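Local coordinates for B12-binding domain-containing protein (Kitasatospora setae, PDB 6WTE) that binds cobalamin and a [4Fe-4S] cluster and, as the radical SAM methylase TsrM, probably transfers methyl groups by a non-radical route, at residues Leu133-Thr138 and Ala147-Leu152; Lys126-Lys131 and Glu185-Gln190; Leu4-Asn9 and Met62-Thr67. All coordinates share one frame; numbering follows the deposited sequence.

Contact 1: Leu133-Thr138 and Ala147-Leu152; sequences LCELAT and AGIPGL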
ATOM      1  N   LEU A 133      -5.539   4.287 -18.966  1.00 10.69           N
ATOM      2  CA  LEU A 133      -6.719   3.443 -19.135  1.00 13.68           C
ATOM      3  C   LEU A 133      -7.725   4.077 -20.092  1.00 13.19           C
ATOM      4  O   LEU A 133      -8.369   3.372 -20.881  1.00 14.72           O
ATOM      5  CB  LEU A 133      -7.363   3.157 -17.775  1.00 11.28           C
ATOM      6  CG  LEU A 133      -8.568   2.211 -17.803  1.00 12.14           C
ATOM      7  CD1 LEU A 133      -8.198   0.901 -18.505  1.00 14.72           C
ATOM      8  CD2 LEU A 133      -9.089   1.939 -16.393  1.00 12.36           C
ATOM      9  N   CYS A 134      -7.883   5.404 -20.037  1.00 12.91           N
ATOM     10  CA  CYS A 134      -8.781   6.062 -20.981  1.00 13.95           C
ATOM     11  C   CYS A 134      -8.287   5.910 -22.410  1.00 14.00           C
ATOM     12  O   CYS A 134      -9.086   5.698 -23.327  1.00 14.08           O
ATOM     13  CB  CYS A 134      -8.935   7.539 -20.642  1.00 14.14           C
ATOM     14  SG  CYS A 134      -9.964   7.840 -19.199  1.00 15.67           S
ATOM     15  N   GLU A 135      -6.976   6.054 -22.628  1.00 14.34           N
ATOM     16  CA  GLU A 135      -6.453   5.867 -23.975  1.00 13.46           C
ATOM     17  C   GLU A 135      -6.629   4.426 -24.426  1.00 14.50           C
ATOM     18  O   GLU A 135      -6.992   4.173 -25.576  1.00 13.60           O
ATOM     19  CB  GLU A 135      -4.984   6.291 -24.044  1.00 14.68           C
ATOM     20  CG  GLU A 135      -4.789   7.779 -23.793  1.00 17.49           C
ATOM     21  CD  GLU A 135      -3.401   8.279 -24.153  1.00 30.98           C
ATOM     22  OE1 GLU A 135      -2.652   7.549 -24.839  1.00 27.81           O
ATOM     23  OE2 GLU A 135      -3.064   9.413 -23.746  1.00 35.14           O
ATOM     24  N   LEU A 136      -6.415   3.471 -23.516  1.00 13.22           N
ATOM     25  CA  LEU A 136      -6.621   2.065 -23.851  1.00 13.81           C
ATOM     26  C   LEU A 136      -8.080   1.791 -24.198  1.00 13.76           C
ATOM     27  O   LEU A 136      -8.379   1.170 -25.224  1.00 14.19           O
ATOM     28  CB  LEU A 136      -6.159   1.181 -22.689  1.00 13.73           C
ATOM     29  CG  LEU A 136      -6.317  -0.336 -22.875  1.00 11.30           C
ATOM     30  CD1 LEU A 136      -5.519  -0.859 -24.065  1.00 14.68           C
ATOM     31  CD2 LEU A 136      -5.943  -1.079 -21.597  1.00 12.58           C
ATOM     32  N   ALA A 137      -9.005   2.266 -23.360  1.00 12.12           N
ATOM     33  CA  ALA A 137     -10.425   2.074 -23.646  1.00 14.29           C
ATOM     34  C   ALA A 137     -10.803   2.694 -24.985  1.00 15.14           C
ATOM     35  O   ALA A 137     -11.619   2.136 -25.729  1.00 14.36           O
ATOM     36  CB  ALA A 137     -11.278   2.660 -22.518  1.00 13.57           C
ATOM     37  N   THR A 138     -10.218   3.847 -25.314  1.00 13.95           N
ATOM     38  CA  THR A 138     -10.512   4.467 -26.600  1.00 14.63           C
ATOM     39  C   THR A 138     -10.006   3.601 -27.748  1.00 16.84           C
ATOM     40  O   THR A 138     -10.730   3.376 -28.725  1.00 15.71           O
ATOM     41  CB  THR A 138      -9.900   5.867 -26.673  1.00 15.86           C
ATOM     42  OG1 THR A 138     -10.467   6.697 -25.652  1.00 18.85           O
ATOM     43  CG2 THR A 138     -10.167   6.503 -28.031  1.00 17.98           C
ATOM     44  N   ALA A 147      -0.448  -0.139 -29.893  1.00 18.49           N
ATOM     45  CA  ALA A 147       1.003  -0.005 -29.924  1.00 22.18           C
ATOM     46  C   ALA A 147       1.478   1.425 -29.693  1.00 21.00           C
ATOM     47  O   ALA A 147       2.661   1.629 -29.406  1.00 23.11           O
ATOM     48  CB  ALA A 147       1.538  -0.526 -31.264  1.00 21.67           C
ATOM     49  N   GLY A 148       0.590   2.412 -29.775  1.00 24.97           N
ATOM     50  CA  GLY A 148       0.975   3.792 -29.571  1.00 27.41           C
ATOM     51  C   GLY A 148       0.521   4.391 -28.263  1.00 23.58           C
ATOM     52  O   GLY A 148       0.585   5.617 -28.107  1.00 31.26           O
ATOM     53  N   ILE A 149       0.075   3.582 -27.307  1.00 18.37           N
ATOM     54  CA  ILE A 149      -0.420   4.081 -26.027  1.00 17.65           C
ATOM     55  C   ILE A 149       0.780   4.235 -25.094  1.00 16.69           C
ATOM     56  O   ILE A 149       1.345   3.216 -24.666  1.00 16.88           O
ATOM     57  CB  ILE A 149      -1.467   3.142 -25.422  1.00 14.74           C
ATOM     58  CG1 ILE A 149      -2.660   3.009 -26.363  1.00 20.51           C
ATOM     59  CG2 ILE A 149      -1.909   3.655 -24.074  1.00 17.93           C
ATOM     60  CD1 ILE A 149      -3.709   2.067 -25.858  1.00 19.65           C
ATOM     61  N   PRO A 150       1.180   5.457 -24.745  1.00 18.87           N
ATOM     62  CA  PRO A 150       2.376   5.636 -23.910  1.00 15.55           C
ATOM     63  C   PRO A 150       2.229   4.954 -22.556  1.00 15.81           C
ATOM     64  O   PRO A 150       1.193   5.057 -21.894  1.00 17.47           O
ATOM     65  CB  PRO A 150       2.478   7.160 -23.766  1.00 21.74           C
ATOM     66  CG  PRO A 150       1.719   7.705 -24.942  1.00 27.82           C
ATOM     67  CD  PRO A 150       0.585   6.743 -25.143  1.00 21.19           C
ATOM     68  N   GLY A 151       3.286   4.247 -22.153  1.00 15.68           N
ATOM     69  CA  GLY A 151       3.347   3.595 -20.864  1.00 16.37           C
ATOM     70  C   GLY A 151       2.740   2.209 -20.814  1.00 18.25           C
ATOM     71  O   GLY A 151       3.005   1.468 -19.858  1.00 18.96           O
ATOM     72  N   LEU A 152       1.940   1.833 -21.809  1.00 13.07           N
ATOM     73  CA  LEU A 152       1.195   0.584 -21.732  1.00 11.49           C
ATOM     74  C   LEU A 152       2.120  -0.623 -21.826  1.00 13.92           C
ATOM     75  O   LEU A 152       2.940  -0.719 -22.744  1.00 12.93           O
ATOM     76  CB  LEU A 152       0.156   0.529 -22.853  1.00 12.16           C
ATOM     77  CG  LEU A 152      -0.759  -0.689 -22.813  1.00 13.35           C
ATOM     78  CD1 LEU A 152      -1.645  -0.654 -21.552  1.00 11.78           C
ATOM     79  CD2 LEU A 152      -1.598  -0.756 -24.089  1.00 12.76           C
TER

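Contact 2: Lys126-Lys131 and Glu185-Gln190; sequences KGPGEK and EPRVWQ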
ATOM      1  N   LYS A 126       1.711   0.363 -15.041  1.00  9.94           N
ATOM      2  CA  LYS A 126       2.557   0.612 -13.880  1.00 10.53           C
ATOM      3  C   LYS A 126       2.348   2.055 -13.437  1.00 10.19           C
ATOM      4  O   LYS A 126       2.550   2.983 -14.227  1.00 12.91           O
ATOM      5  CB  LYS A 126       4.024   0.347 -14.223  1.00 11.14           C
ATOM      6  CG  LYS A 126       4.995   0.550 -13.085  1.00 11.05           C
ATOM      7  CD  LYS A 126       6.438   0.396 -13.584  1.00  9.57           C
ATOM      8  CE  LYS A 126       7.440   0.488 -12.422  1.00  9.52           C
ATOM      9  NZ  LYS A 126       7.607  -0.785 -11.672  1.00 10.10           N
ATOM     10  N   GLY A 127       1.928   2.246 -12.188  1.00 11.47           N
ATOM     11  CA  GLY A 127       1.674   3.574 -11.675  1.00 11.87           C
ATOM     12  C   GLY A 127       0.231   4.007 -11.870  1.00 11.48           C
ATOM     13  O   GLY A 127      -0.643   3.194 -12.184  1.00 10.85           O
ATOM     14  N   PRO A 128      -0.043   5.305 -11.698  1.00 12.14           N
ATOM     15  CA  PRO A 128      -1.425   5.795 -11.831  1.00 12.92           C
ATOM     16  C   PRO A 128      -2.010   5.424 -13.186  1.00 12.42           C
ATOM     17  O   PRO A 128      -1.355   5.551 -14.222  1.00 12.22           O
ATOM     18  CB  PRO A 128      -1.283   7.315 -11.683  1.00 12.23           C
ATOM     19  CG  PRO A 128       0.005   7.507 -10.931  1.00 11.56           C
ATOM     20  CD  PRO A 128       0.907   6.379 -11.355  1.00 11.92           C
ATOM     21  N   GLY A 129      -3.261   4.982 -13.180  1.00 10.28           N
ATOM     22  CA  GLY A 129      -3.788   4.397 -14.397  1.00 11.31           C
ATOM     23  C   GLY A 129      -4.859   5.179 -15.135  1.00 14.19           C
ATOM     24  O   GLY A 129      -5.212   4.806 -16.257  1.00 11.72           O
ATOM     25  N   GLU A 130      -5.355   6.275 -14.552  1.00 15.52           N
ATOM     26  CA  GLU A 130      -6.571   6.902 -15.068  1.00 13.19           C
ATOM     27  C   GLU A 130      -6.405   7.413 -16.498  1.00 14.01           C
ATOM     28  O   GLU A 130      -7.330   7.300 -17.310  1.00 15.48           O
ATOM     29  CB  GLU A 130      -7.018   8.036 -14.141  1.00 14.21           C
ATOM     30  CG  GLU A 130      -5.941   9.066 -13.810  1.00 14.77           C
ATOM     31  CD  GLU A 130      -5.234   8.767 -12.507  1.00 14.43           C
ATOM     32  OE1 GLU A 130      -5.048   7.575 -12.198  1.00 13.79           O
ATOM     33  OE2 GLU A 130      -4.882   9.725 -11.779  1.00 13.45           O
ATOM     34  N   LYS A 131      -5.234   7.957 -16.842  1.00 14.64           N
ATOM     35  CA  LYS A 131      -5.079   8.502 -18.189  1.00 16.12           C
ATOM     36  C   LYS A 131      -4.771   7.407 -19.202  1.00 16.12           C
ATOM     37  O   LYS A 131      -5.372   7.363 -20.284  1.00 15.73           O
ATOM     38  CB  LYS A 131      -4.001   9.585 -18.196  1.00 16.25           C
ATOM     39  CG  LYS A 131      -4.448  10.834 -17.440  1.00 17.03           C
ATOM     40  CD  LYS A 131      -3.524  12.018 -17.662  1.00 21.43           C
ATOM     41  CE  LYS A 131      -3.901  13.179 -16.742  1.00 23.70           C
ATOM     42  NZ  LYS A 131      -5.358  13.482 -16.757  1.00 29.20           N
ATOM     43  N   GLU A 185      10.363   6.263 -12.743  1.00 14.76           N
ATOM     44  CA  GLU A 185       9.913   7.417 -13.506  1.00 11.91           C
ATOM     45  C   GLU A 185       9.059   8.322 -12.627  1.00 12.40           C
ATOM     46  O   GLU A 185       8.478   7.871 -11.636  1.00 11.67           O
ATOM     47  CB  GLU A 185       9.101   6.961 -14.726  1.00 15.08           C
ATOM     48  CG  GLU A 185       9.908   6.137 -15.730  1.00 14.62           C
ATOM     49  CD  GLU A 185       9.040   5.532 -16.832  1.00 15.16           C
ATOM     50  OE1 GLU A 185       7.800   5.677 -16.767  1.00 14.67           O
ATOM     51  OE2 GLU A 185       9.599   4.903 -17.762  1.00 16.01           O
ATOM     52  N   PRO A 186       8.962   9.614 -12.955  1.00 11.43           N
ATOM     53  CA  PRO A 186       8.119  10.504 -12.129  1.00 11.84           C
ATOM     54  C   PRO A 186       6.643  10.146 -12.171  1.00 12.01           C
ATOM     55  O   PRO A 186       5.964  10.216 -11.137  1.00 10.34           O
ATOM     56  CB  PRO A 186       8.380  11.891 -12.734  1.00 13.44           C
ATOM     57  CG  PRO A 186       9.742  11.774 -13.384  1.00 16.51           C
ATOM     58  CD  PRO A 186       9.763  10.366 -13.936  1.00 15.10           C
ATOM     59  N   ARG A 187       6.131   9.778 -13.345  1.00 11.57           N
ATOM     60  CA  ARG A 187       4.749   9.363 -13.590  1.00 10.56           C
ATOM     61  C   ARG A 187       3.727  10.461 -13.319  1.00 12.51           C
ATOM     62  O   ARG A 187       2.518  10.179 -13.285  1.00 13.07           O
ATOM     63  CB  ARG A 187       4.388   8.096 -12.789  1.00 11.74           C
ATOM     64  CG  ARG A 187       5.420   6.979 -12.968  1.00 13.73           C
ATOM     65  CD  ARG A 187       4.932   5.611 -12.469  1.00 14.22           C
ATOM     66  NE  ARG A 187       6.078   4.823 -12.040  1.00 14.88           N
ATOM     67  CZ  ARG A 187       6.919   4.215 -12.873  1.00 16.99           C
ATOM     68  NH1 ARG A 187       6.718   4.276 -14.185  1.00 18.18           N
ATOM     69  NH2 ARG A 187       7.962   3.549 -12.394  1.00 13.99           N
ATOM     70  N   VAL A 188       4.167  11.716 -13.170  1.00 11.73           N
ATOM     71  CA  VAL A 188       3.227  12.810 -12.931  1.00 10.49           C
ATOM     72  C   VAL A 188       2.235  12.934 -14.085  1.00 15.87           C
ATOM     73  O   VAL A 188       1.048  13.218 -13.872  1.00 13.58           O
ATOM     74  CB  VAL A 188       3.990  14.127 -12.691  1.00 13.69           C
ATOM     75  CG1 VAL A 188       3.020  15.299 -12.586  1.00 18.70           C
ATOM     76  CG2 VAL A 188       4.833  14.022 -11.433  1.00 14.31           C
ATOM     77  N   TRP A 189       2.697  12.713 -15.325  1.00 11.89           N
ATOM     78  CA  TRP A 189       1.808  12.833 -16.478  1.00 15.11           C
ATOM     79  C   TRP A 189       0.672  11.823 -16.437  1.00 15.18           C
ATOM     80  O   TRP A 189      -0.343  12.016 -17.120  1.00 15.27           O
ATOM     81  CB  TRP A 189       2.592  12.674 -17.791  1.00 14.84           C
ATOM     82  CG  TRP A 189       3.116  11.284 -18.066  1.00 14.79           C
ATOM     83  CD1 TRP A 189       4.349  10.791 -17.742  1.00 13.68           C
ATOM     84  CD2 TRP A 189       2.424  10.220 -18.735  1.00 18.24           C
ATOM     85  NE1 TRP A 189       4.465   9.484 -18.161  1.00 15.13           N
ATOM     86  CE2 TRP A 189       3.296   9.111 -18.771  1.00 15.56           C
ATOM     87  CE3 TRP A 189       1.151  10.096 -19.299  1.00 19.02           C
ATOM     88  CZ2 TRP A 189       2.935   7.897 -19.351  1.00 15.96           C
ATOM     89  CZ3 TRP A 189       0.795   8.884 -19.876  1.00 18.09           C
ATOM     90  CH2 TRP A 189       1.682   7.804 -19.897  1.00 16.50           C
ATOM     91  N   GLN A 190       0.819  10.749 -15.664  1.00 13.06           N
ATOM     92  CA  GLN A 190      -0.208   9.719 -15.579  1.00 12.53           C
ATOM     93  C   GLN A 190      -1.334  10.089 -14.623  1.00 13.96           C
ATOM     94  O   GLN A 190      -2.381   9.432 -14.644  1.00 13.01           O
ATOM     95  CB  GLN A 190       0.419   8.390 -15.138  1.00 11.11           C
ATOM     96  CG  GLN A 190       1.551   7.905 -16.064  1.00 13.00           C
ATOM     97  CD  GLN A 190       2.235   6.640 -15.577  1.00 11.76           C
ATOM     98  OE1 GLN A 190       3.426   6.431 -15.830  1.00 13.87           O
ATOM     99  NE2 GLN A 190       1.483   5.773 -14.902  1.00  9.79           N
TER
HETATM  100  O   HOH W   1       4.243   3.956 -16.010  1.00 18.32           O
HETATM  101  O   HOH W   2      -2.547   7.122 -16.270  1.00 14.26           O

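Contact 3: Leu4-Asn9 and Met62-Thr67; sequences LVLLVN and MLVGVT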
ATOM      1  N   LEU A   4     -18.478   0.127 -22.967  1.00 17.15           N
ATOM      2  CA  LEU A   4     -18.613  -0.427 -21.626  1.00 15.09           C
ATOM      3  C   LEU A   4     -17.281  -0.990 -21.143  1.00 16.09           C
ATOM      4  O   LEU A   4     -16.691  -1.856 -21.800  1.00 13.25           O
ATOM      5  CB  LEU A   4     -19.683  -1.516 -21.606  1.00 15.61           C
ATOM      6  CG  LEU A   4     -19.829  -2.289 -20.294  1.00 17.74           C
ATOM      7  CD1 LEU A   4     -20.201  -1.348 -19.151  1.00 17.35           C
ATOM      8  CD2 LEU A   4     -20.860  -3.407 -20.445  1.00 19.00           C
ATOM      9  N   VAL A   5     -16.823  -0.504 -19.990  1.00 12.69           N
ATOM     10  CA  VAL A   5     -15.626  -0.993 -19.317  1.00 13.24           C
ATOM     11  C   VAL A   5     -16.048  -1.617 -17.991  1.00 14.71           C
ATOM     12  O   VAL A   5     -16.772  -0.991 -17.208  1.00 15.42           O
ATOM     13  CB  VAL A   5     -14.606   0.137 -19.063  1.00 15.12           C
ATOM     14  CG1 VAL A   5     -13.398  -0.405 -18.328  1.00 14.01           C
ATOM     15  CG2 VAL A   5     -14.182   0.811 -20.360  1.00 15.44           C
ATOM     16  N   LEU A   6     -15.595  -2.838 -17.740  1.00 12.36           N
ATOM     17  CA  LEU A   6     -15.780  -3.489 -16.449  1.00 12.02           C
ATOM     18  C   LEU A   6     -14.510  -3.339 -15.623  1.00 11.95           C
ATOM     19  O   LEU A   6     -13.410  -3.560 -16.137  1.00 11.46           O
ATOM     20  CB  LEU A   6     -16.102  -4.972 -16.619  1.00 12.23           C
ATOM     21  CG  LEU A   6     -16.005  -5.787 -15.328  1.00 12.69           C
ATOM     22  CD1 LEU A   6     -17.089  -5.372 -14.309  1.00 12.29           C
ATOM     23  CD2 LEU A   6     -16.058  -7.272 -15.651  1.00 14.09           C
ATOM     24  N   LEU A   7     -14.669  -2.971 -14.352  1.00 12.23           N
ATOM     25  CA  LEU A   7     -13.570  -2.932 -13.393  1.00 11.19           C
ATOM     26  C   LEU A   7     -13.872  -3.922 -12.278  1.00 13.14           C
ATOM     27  O   LEU A   7     -14.959  -3.886 -11.694  1.00 13.91           O
ATOM     28  CB  LEU A   7     -13.372  -1.521 -12.828  1.00 12.22           C
ATOM     29  CG  LEU A   7     -13.094  -0.423 -13.860  1.00 12.67           C
ATOM     30  CD1 LEU A   7     -13.111   0.956 -13.205  1.00 11.86           C
ATOM     31  CD2 LEU A   7     -11.733  -0.684 -14.535  1.00 12.62           C
ATOM     32  N   VAL A   8     -12.920  -4.810 -11.993  1.00 14.10           N
ATOM     33  CA  VAL A   8     -13.102  -5.892 -11.029  1.00 12.29           C
ATOM     34  C   VAL A   8     -12.208  -5.642  -9.822  1.00 13.54           C
ATOM     35  O   VAL A   8     -11.004  -5.410  -9.981  1.00 11.71           O
ATOM     36  CB  VAL A   8     -12.771  -7.255 -11.658  1.00 12.28           C
ATOM     37  CG1 VAL A   8     -12.901  -8.362 -10.622  1.00 13.69           C
ATOM     38  CG2 VAL A   8     -13.671  -7.527 -12.865  1.00 14.33           C
ATOM     39  N   ASN A   9     -12.790  -5.716  -8.614  1.00 11.03           N
ATOM     40  CA  ASN A   9     -11.986  -5.739  -7.401  1.00 11.95           C
ATOM     41  C   ASN A   9     -11.848  -7.173  -6.912  1.00 12.56           C
ATOM     42  O   ASN A   9     -12.825  -7.739  -6.404  1.00 13.99           O
ATOM     43  CB  ASN A   9     -12.596  -4.870  -6.303  1.00 11.94           C
ATOM     44  CG  ASN A   9     -11.713  -4.823  -5.079  1.00 14.58           C
ATOM     45  OD1 ASN A   9     -10.492  -4.929  -5.199  1.00 12.35           O
ATOM     46  ND2 ASN A   9     -12.311  -4.696  -3.902  1.00 14.02           N
ATOM     47  N   MET A  62     -16.246  -4.306 -23.311  1.00 13.21           N
ATOM     48  CA  MET A  62     -15.206  -4.421 -24.323  1.00 13.16           C
ATOM     49  C   MET A  62     -13.803  -4.361 -23.737  1.00 13.01           C
ATOM     50  O   MET A  62     -12.837  -4.587 -24.468  1.00 14.33           O
ATOM     51  CB  MET A  62     -15.376  -3.338 -25.402  1.00 17.04           C
ATOM     52  CG  MET A  62     -15.521  -1.928 -24.884  1.00 19.64           C
ATOM     53  SD  MET A  62     -13.927  -1.113 -24.640  1.00 18.10           S
ATOM     54  CE  MET A  62     -14.461   0.417 -23.878  1.00 14.54           C
ATOM     55  N   LEU A  63     -13.681  -4.095 -22.439  1.00 12.98           N
ATOM     56  CA  LEU A  63     -12.403  -4.069 -21.740  1.00 12.08           C
ATOM     57  C   LEU A  63     -12.669  -4.418 -20.282  1.00 13.49           C
ATOM     58  O   LEU A  63     -13.661  -3.961 -19.705  1.00 12.00           O
ATOM     59  CB  LEU A  63     -11.744  -2.691 -21.854  1.00 12.52           C
ATOM     60  CG  LEU A  63     -10.441  -2.421 -21.094  1.00 11.55           C
ATOM     61  CD1 LEU A  63      -9.309  -3.344 -21.567  1.00 12.64           C
ATOM     62  CD2 LEU A  63     -10.047  -0.952 -21.255  1.00 13.05           C
ATOM     63  N   VAL A  64     -11.800  -5.242 -19.700  1.00 13.40           N
ATOM     64  CA  VAL A  64     -11.924  -5.665 -18.308  1.00 13.17           C
ATOM     65  C   VAL A  64     -10.648  -5.263 -17.584  1.00 12.75           C
ATOM     66  O   VAL A  64      -9.554  -5.712 -17.946  1.00 12.34           O
ATOM     67  CB  VAL A  64     -12.170  -7.179 -18.185  1.00 13.58           C
ATOM     68  CG1 VAL A  64     -12.232  -7.600 -16.720  1.00 11.68           C
ATOM     69  CG2 VAL A  64     -13.447  -7.589 -18.924  1.00 13.70           C
ATOM     70  N   GLY A  65     -10.781  -4.405 -16.581  1.00 11.07           N
ATOM     71  CA  GLY A  65      -9.658  -4.010 -15.748  1.00 11.34           C
ATOM     72  C   GLY A  65      -9.736  -4.718 -14.406  1.00 13.38           C
ATOM     73  O   GLY A  65     -10.816  -4.881 -13.841  1.00 12.10           O
ATOM     74  N   VAL A  66      -8.584  -5.154 -13.910  1.00 10.53           N
ATOM     75  CA  VAL A  66      -8.502  -5.817 -12.611  1.00 13.10           C
ATOM     76  C   VAL A  66      -7.487  -5.071 -11.756  1.00 11.78           C
ATOM     77  O   VAL A  66      -6.320  -4.935 -12.148  1.00 11.10           O
ATOM     78  CB  VAL A  66      -8.112  -7.297 -12.745  1.00 10.63           C
ATOM     79  CG1 VAL A  66      -8.118  -7.961 -11.380  1.00 12.18           C
ATOM     80  CG2 VAL A  66      -9.074  -8.027 -13.694  1.00 10.93           C
ATOM     81  N   THR A  67      -7.917  -4.598 -10.582  1.00 11.81           N
ATOM     82  CA  THR A  67      -7.003  -3.897  -9.681  1.00  9.93           C
ATOM     83  C   THR A  67      -6.348  -4.899  -8.733  1.00 12.53           C
ATOM     84  O   THR A  67      -7.036  -5.667  -8.053  1.00 12.38           O
ATOM     85  CB  THR A  67      -7.730  -2.783  -8.916  1.00 11.84           C
ATOM     86  OG1 THR A  67      -6.810  -2.114  -8.042  1.00 12.10           O
ATOM     87  CG2 THR A  67      -8.917  -3.318  -8.111  1.00 10.99           C
TER

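Contact 1: Leu133-Thr138 and Ala147-Leu152
Ile149 reaches from the loop 147-152 onto the flank of the helix through Leu133-Thr138, and the end of its side chain carries the buried, closely packed part of the contact. Its CD1 lies 3.5 Å from Leu136 CA and also meets the Leu136 methyl CD1. The chain of Ile149 gets there because CG1 stands anti to the carbonyl carbon (chi1 -60°) and CD1 continues the extended line (chi2 178°). Leu136 CD1 serves two partners: besides Ile149 it touches Leu152 CD2 at 3.9 Å, the leucine side chains crossing at about a right angle. Branched aliphatic side chains suit this buried side, where no hydrogen bond joins the two segments; beyond it, Leu136 continues onto Leu63 and Val102 of the sheet.

The other side is more exposed and poorer in apolar contacts, resting on Glu135 and the ring of Pro150. Glu135 and Ile149 lie alongside, running opposite ways, CB of the glutamate 4.1 Å from Ile149 CG2, and the extended chain brings Glu135 OE1 to 3.3 Å from Pro150 CD without a hydrogen bond. At an exposed position a glutamate can lay its aliphatic part on the loop while its carboxylate probably stays hydrated. The loop itself makes a type II beta turn from Ile149 to Leu152, closed by Leu152 N bonding to Ile149 O at 3.2 Å; proline and glycine fit its central positions, Gly151 with the positive phi (86°) glycine takes readily. Such packing belongs to the Rossmann-like B12-binding domain, helix 130-141 covering one face of the sheet and the turn leading into strand 153-156.

Contact 2: Lys126-Lys131 and Glu185-Gln190
The side-chain amide of Gln190 grips the loop Lys126-Lys131 by two backbone carbonyls. Both hydrogens of NE2 are used: one goes to Pro128 O at 2.9 Å, arriving in the carbonyl plane on a lone pair, the other to Lys126 O at 3.1 Å with a nearly straight N-H...O angle of 169°. Each acceptor lies close to the amide plane, so the pair of bonds fixes the rotation of the group. Glutamine suits the place because its chain, extended beyond CG, spans the gap while presenting two N-H bonds at once. A water also bonded to Lys126 O lies 2.6 Å from Gln190 OE1, and another water takes the Lys131 N hydrogen while donating to Pro128 O and Gln190 O.

Gly127 CA lies 3.9 Å from Arg187 CD, and a CB here would collide with that carbon. Gly127-Glu130 line the cobalamin pocket, at the turn that leads into helix 130-141 in this Rossmann-like B12-binding domain: Gly129 N and Glu130 OE1 hydrogen-bond to the cofactor, while Glu130 OE2 accepts from Asp192 N.

The methylenes of Lys126 lie against the Arg187 guanidinium, Lys126 CE 3.1 Å from Arg187 NH2 and CG over the centre of one face; Glu185 CB lies over the opposite face, near its rim. Lys126 NZ and Arg187 NH2 stay 4.4 Å apart, their charges probably offset by the salt bridges of Lys126 NZ with Asp238 OD2 and of Arg187 NH1 with Glu185 OE1 (3.1 Å). Lys126 NZ also hydrogen-bonds to Ser109 O, while the carbonyls of Gly182 and Asp238 satisfy Arg187 NH2. Further along, the aliphatic CD of Lys131 rests 3.2 Å from Trp189 O, and Gln190 CG sits over the centre of the Trp189 ring.

Contact 3: Leu4-Asn9 and Met62-Thr67
Gly65 N donates to Leu6 O at 2.8 Å, and Gly65 O accepts from Val8 N at the same length, so this glycine is bound to strand 4-9 through both its N and its O. Leu6 N to Leu63 O and the longer Thr67 N to Val8 O (3.2 Å) continue the alternation, and Met62 N reaches Leu4 O at 2.9 Å. The strands run parallel, 22° apart, as neighbours in the sheet of the Rossmann-like B12-binding domain; at the C-terminal end of strand 63-67 Thr67 OG1 bonds to cobalamin, while Asn9 ND2 turns to Asp40. Around the ladder, Leu6 CD2 and Val8 CG2 both touch Val64 CG1 from the strand 4-9 side, the first at 4.0 Å, beta-branched valines suiting the extended backbone. On the Val5 and Leu7 face Gly65 leaves room for Leu7 CD2, which a CB would strike. Met62 folds back at chi2 (87°), placing CG 3.3 Å from Leu4 O and CE 3.6 Å from Val5 CG2. An alanine in place of Met62 is likely to leave Val5 CG2 without its methyl partner and open a gap beside helix 130-141, whose Ile140 also touches this methionine.

How the contacts relate
From the N terminus, strand 4-9 pairs with strand 63-67 in contact 3, closing a loop of 52 residues that carries helix 20-31, strand 35-40 and helix 48-58. Only afterwards does the chain reach 126-131, where contact 2 opens; the short loop of contact 1 then opens and closes wholly within the longer one that ends at 185-190. Helix 130-141 is common to contacts 1 and 2, and Pro150 O meets Trp189 CH2 at 3.4 Å where they touch. The side of helix 130-141 that faces the sheet joins contact 1 to contact 3, Leu133 and Ala137 packing on Leu63. Contacts 2 and 3 stay about 9 Å apart at their nearest atoms, yet both border the cobalamin.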